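Sugar ABC transporter, sugar-binding protein (Streptococcus pneumoniae, PDB 2HEU) probably captures an extracellular sugar and delivers it to the membrane components of an ABC transporter for uptake into the cell. Local coordinates at residues A[148-160]-A[216-229]. Sequence-based numbering, arbitrary orientation.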
# COMPACT_ATOMS: atom_id res chain seq x y z
N THR A 148 -3.39 21.33 -6.03
CA THR A 148 -2.68 21.25 -7.28
C THR A 148 -1.14 21.18 -6.98
O THR A 148 -0.70 21.58 -5.93
CB THR A 148 -2.89 22.46 -8.20
OG1 THR A 148 -2.35 23.59 -7.58
CG2 THR A 148 -4.37 22.70 -8.52
N TRP A 149 -0.38 20.74 -7.96
CA TRP A 149 1.06 20.78 -7.89
C TRP A 149 1.49 22.20 -7.50
O TRP A 149 2.39 22.37 -6.63
CB TRP A 149 1.74 20.42 -9.16
CG TRP A 149 1.53 19.02 -9.69
CD1 TRP A 149 1.18 17.87 -9.00
CD2 TRP A 149 1.65 18.62 -11.04
NE1 TRP A 149 1.13 16.81 -9.84
CE2 TRP A 149 1.46 17.23 -11.11
CE3 TRP A 149 2.03 19.29 -12.24
CZ2 TRP A 149 1.52 16.51 -12.29
CZ3 TRP A 149 2.11 18.57 -13.45
CH2 TRP A 149 1.88 17.22 -13.44
N ASP A 150 0.94 23.21 -8.18
CA ASP A 150 1.42 24.57 -7.92
C ASP A 150 1.06 24.99 -6.51
O ASP A 150 1.86 25.70 -5.87
CB ASP A 150 0.78 25.50 -8.97
CG ASP A 150 1.42 25.42 -10.33
OD1 ASP A 150 2.31 24.64 -10.58
OD2 ASP A 150 0.92 26.21 -11.17
N GLU A 151 -0.09 24.62 -6.01
CA GLU A 151 -0.42 24.97 -4.62
C GLU A 151 0.50 24.24 -3.67
O GLU A 151 0.84 24.77 -2.59
CB GLU A 151 -1.83 24.64 -4.25
CG GLU A 151 -2.89 25.54 -4.86
CD GLU A 151 -4.24 25.33 -4.34
OE1 GLU A 151 -4.53 24.42 -3.63
OE2 GLU A 151 -5.17 26.18 -4.60
N PHE A 152 0.95 23.05 -3.98
CA PHE A 152 1.86 22.29 -3.07
C PHE A 152 3.23 23.00 -3.00
O PHE A 152 3.78 23.17 -1.92
CB PHE A 152 1.92 20.86 -3.58
CG PHE A 152 2.50 19.84 -2.57
CD1 PHE A 152 2.82 20.11 -1.27
CD2 PHE A 152 2.66 18.55 -3.06
CE1 PHE A 152 3.29 19.09 -0.44
CE2 PHE A 152 3.13 17.55 -2.23
CZ PHE A 152 3.43 17.82 -0.91
N GLU A 153 3.74 23.43 -4.16
CA GLU A 153 4.96 24.18 -4.20
C GLU A 153 4.80 25.43 -3.30
O GLU A 153 5.68 25.73 -2.48
CB GLU A 153 5.25 24.69 -5.65
CG GLU A 153 5.60 23.66 -6.61
CD GLU A 153 5.66 24.15 -8.06
OE1 GLU A 153 5.12 25.26 -8.33
OE2 GLU A 153 6.23 23.44 -8.91
N GLN A 154 3.68 26.14 -3.44
CA GLN A 154 3.52 27.38 -2.69
C GLN A 154 3.41 27.13 -1.21
O GLN A 154 3.90 27.90 -0.40
CB GLN A 154 2.33 28.19 -3.21
CG GLN A 154 2.28 29.57 -2.63
CD GLN A 154 3.51 30.39 -3.04
OE1 GLN A 154 4.28 30.87 -2.13
NE2 GLN A 154 3.79 30.49 -4.32
N LEU A 155 2.74 26.05 -0.79
CA LEU A 155 2.61 25.67 0.60
C LEU A 155 3.96 25.47 1.23
O LEU A 155 4.23 25.95 2.32
CB LEU A 155 1.74 24.39 0.66
CG LEU A 155 1.65 23.77 2.09
CD1 LEU A 155 1.01 24.72 3.07
CD2 LEU A 155 0.96 22.47 1.96
N VAL A 156 4.84 24.72 0.55
CA VAL A 156 6.17 24.44 1.07
C VAL A 156 6.92 25.76 1.23
O VAL A 156 7.54 26.00 2.27
CB VAL A 156 6.89 23.45 0.15
CG1 VAL A 156 8.32 23.23 0.55
CG2 VAL A 156 6.14 22.12 0.19
N LYS A 157 6.88 26.63 0.21
CA LYS A 157 7.57 27.91 0.31
C LYS A 157 7.00 28.71 1.41
O LYS A 157 7.74 29.40 2.15
CB LYS A 157 7.45 28.66 -1.03
CG LYS A 157 8.18 27.99 -2.15
CD LYS A 157 7.89 28.65 -3.52
CE LYS A 157 8.45 27.82 -4.66
NZ LYS A 157 8.00 28.44 -5.97
N ASP A 158 5.70 28.74 1.62
CA ASP A 158 5.05 29.52 2.66
C ASP A 158 5.45 29.03 4.03
O ASP A 158 5.67 29.86 4.94
CB ASP A 158 3.52 29.47 2.54
CG ASP A 158 3.00 30.26 1.35
OD1 ASP A 158 3.78 30.99 0.65
OD2 ASP A 158 1.79 30.13 1.09
N ILE A 159 5.57 27.73 4.23
CA ILE A 159 6.03 27.20 5.53
C ILE A 159 7.44 27.63 5.81
O ILE A 159 7.79 28.08 6.93
CB ILE A 159 5.85 25.68 5.55
CG1 ILE A 159 4.37 25.31 5.55
CG2 ILE A 159 6.58 25.09 6.77
CD1 ILE A 159 4.12 23.83 5.24
N VAL A 160 8.34 27.52 4.84
CA VAL A 160 9.70 27.98 5.02
C VAL A 160 9.73 29.43 5.39
O VAL A 160 10.46 29.81 6.29
CB VAL A 160 10.58 27.74 3.76
CG1 VAL A 160 11.97 28.28 3.95
CG2 VAL A 160 10.69 26.20 3.46
N ASP A 216 7.33 17.11 -15.88
CA ASP A 216 6.32 17.17 -14.81
C ASP A 216 6.74 16.32 -13.61
O ASP A 216 6.55 16.74 -12.47
CB ASP A 216 4.97 16.74 -15.33
CG ASP A 216 4.23 17.83 -16.18
OD1 ASP A 216 4.62 18.99 -16.10
OD2 ASP A 216 3.25 17.48 -16.84
N ASP A 217 7.27 15.12 -13.86
CA ASP A 217 7.77 14.32 -12.73
C ASP A 217 8.84 15.10 -11.95
O ASP A 217 8.83 15.08 -10.73
CB ASP A 217 8.37 13.02 -13.28
CG ASP A 217 9.03 12.21 -12.19
OD1 ASP A 217 8.17 11.68 -11.38
OD2 ASP A 217 10.24 12.12 -12.09
N ILE A 218 9.77 15.76 -12.65
CA ILE A 218 10.79 16.53 -12.01
C ILE A 218 10.20 17.68 -11.23
O ILE A 218 10.64 17.99 -10.13
CB ILE A 218 11.82 16.95 -13.07
CG1 ILE A 218 12.63 15.73 -13.51
CG2 ILE A 218 12.71 18.08 -12.54
CD1 ILE A 218 13.44 15.92 -14.77
N LYS A 219 9.18 18.35 -11.79
CA LYS A 219 8.49 19.41 -11.07
C LYS A 219 7.95 18.89 -9.74
O LYS A 219 8.14 19.52 -8.68
CB LYS A 219 7.36 19.97 -11.92
CG LYS A 219 6.49 21.00 -11.27
CD LYS A 219 5.34 21.41 -12.16
CE LYS A 219 4.32 22.33 -11.56
NZ LYS A 219 4.84 23.65 -11.24
N VAL A 220 7.29 17.76 -9.75
CA VAL A 220 6.72 17.21 -8.50
C VAL A 220 7.85 16.81 -7.53
O VAL A 220 7.80 17.10 -6.32
CB VAL A 220 5.75 16.09 -8.79
CG1 VAL A 220 5.20 15.51 -7.48
CG2 VAL A 220 4.60 16.56 -9.66
N MET A 221 8.89 16.14 -8.03
CA MET A 221 10.03 15.81 -7.19
C MET A 221 10.70 17.04 -6.62
O MET A 221 11.19 17.02 -5.46
CB MET A 221 11.05 14.96 -7.95
CG MET A 221 10.63 13.54 -8.23
SD MET A 221 10.16 12.58 -6.77
CE MET A 221 11.59 12.86 -5.70
N ASP A 222 10.74 18.14 -7.39
CA ASP A 222 11.39 19.34 -6.95
C ASP A 222 10.70 20.03 -5.80
O ASP A 222 11.31 20.85 -5.13
CB ASP A 222 11.62 20.33 -8.12
CG ASP A 222 12.82 20.00 -8.93
OD1 ASP A 222 13.70 19.24 -8.50
OD2 ASP A 222 12.95 20.57 -10.06
N ILE A 223 9.44 19.68 -5.51
CA ILE A 223 8.80 20.19 -4.29
C ILE A 223 9.61 19.82 -3.06
O ILE A 223 9.71 20.56 -2.10
CB ILE A 223 7.34 19.68 -4.22
CG1 ILE A 223 6.53 20.24 -5.38
CG2 ILE A 223 6.69 20.03 -2.88
CD1 ILE A 223 5.14 19.63 -5.58
N LEU A 224 10.20 18.61 -3.11
CA LEU A 224 11.04 18.10 -2.01
C LEU A 224 12.42 18.67 -1.95
O LEU A 224 13.19 18.37 -1.04
CB LEU A 224 11.10 16.56 -2.06
CG LEU A 224 9.78 15.83 -2.08
CD1 LEU A 224 10.04 14.32 -2.05
CD2 LEU A 224 8.84 16.27 -0.94
N ARG A 225 12.77 19.51 -2.94
CA ARG A 225 14.09 20.13 -3.10
C ARG A 225 14.04 21.63 -2.85
O ARG A 225 15.07 22.30 -2.96
CB ARG A 225 14.67 19.83 -4.50
CG ARG A 225 14.80 18.34 -4.78
CD ARG A 225 16.06 18.00 -5.61
NE ARG A 225 17.36 18.15 -4.96
CZ ARG A 225 18.23 19.15 -5.05
NH1 ARG A 225 18.04 20.11 -5.93
NH2 ARG A 225 19.33 19.11 -4.32
N ILE A 226 12.86 22.20 -2.55
CA ILE A 226 12.77 23.64 -2.25
C ILE A 226 13.78 23.94 -1.12
O ILE A 226 13.88 23.19 -0.14
CB ILE A 226 11.34 24.01 -1.95
CG1 ILE A 226 10.51 23.91 -3.25
CG2 ILE A 226 11.21 25.35 -1.25
CD1 ILE A 226 8.99 23.97 -3.03
N ASN A 227 14.45 25.07 -1.23
CA ASN A 227 15.45 25.40 -0.19
C ASN A 227 14.75 25.55 1.18
O ASN A 227 13.78 26.26 1.32
CB ASN A 227 16.15 26.70 -0.57
CG ASN A 227 17.28 27.07 0.37
OD1 ASN A 227 17.06 27.60 1.47
ND2 ASN A 227 18.51 26.80 0.00
N GLY A 228 15.31 24.85 2.16
CA GLY A 228 14.81 24.87 3.50
C GLY A 228 13.60 23.95 3.74
O GLY A 228 13.00 23.99 4.79
N SER A 229 13.27 23.10 2.77
CA SER A 229 12.09 22.26 2.86
C SER A 229 12.22 21.05 3.79
O SER A 229 11.18 20.50 4.16
CB SER A 229 11.67 21.81 1.52
OG SER A 229 12.64 21.03 0.85
O HOH W 1 8.53 22.22 -8.39
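Two acidic side chains of helix 149-160 share the ammonium of Lys219: NZ lies 2.8 Å from Asp150 OD1, met nearly along the C-O bond, and 2.7 Å from Glu153 OE2, met on the syn side but 35° out of the carboxylate plane. The lysine is extended as far as CE and bends only at its last torsion (chi4 66°), which swings NZ between the two carboxylates. A water donates to both Glu153 OE2 and Lys219 O, tying the same carboxylate to the facing backbone. Apolar packing runs beside this salt-bridge network. Val220 CG2 sits over one face of Trp149, 3.5 Å from the centroid of the five-membered ring, a CH-pi contact; the indole NE1 is hydrogen-bonded to Thr187 OG1 of helix 178-189, and the Asp216 carboxylate meets the six-membered ring obliquely, its CG 3.5 Å from Trp149 CZ3. Ile223 CG2 stands 4.1 Å above the centre of the Phe152 ring, while Ile223 CD1 touches Phe152 CD2. Val156 splits its methyls, CG2 on Ile223 CG2 and CG1 on Ile226 CD1, 3.7 Å away. In the type II turn Ile226-Ser229, Gly228 O approaches Val160 CG2. Helices 149-160 and 216-222, 27° from parallel, and the turn following the second pack together in one lobe of a periplasmic-binding-protein fold.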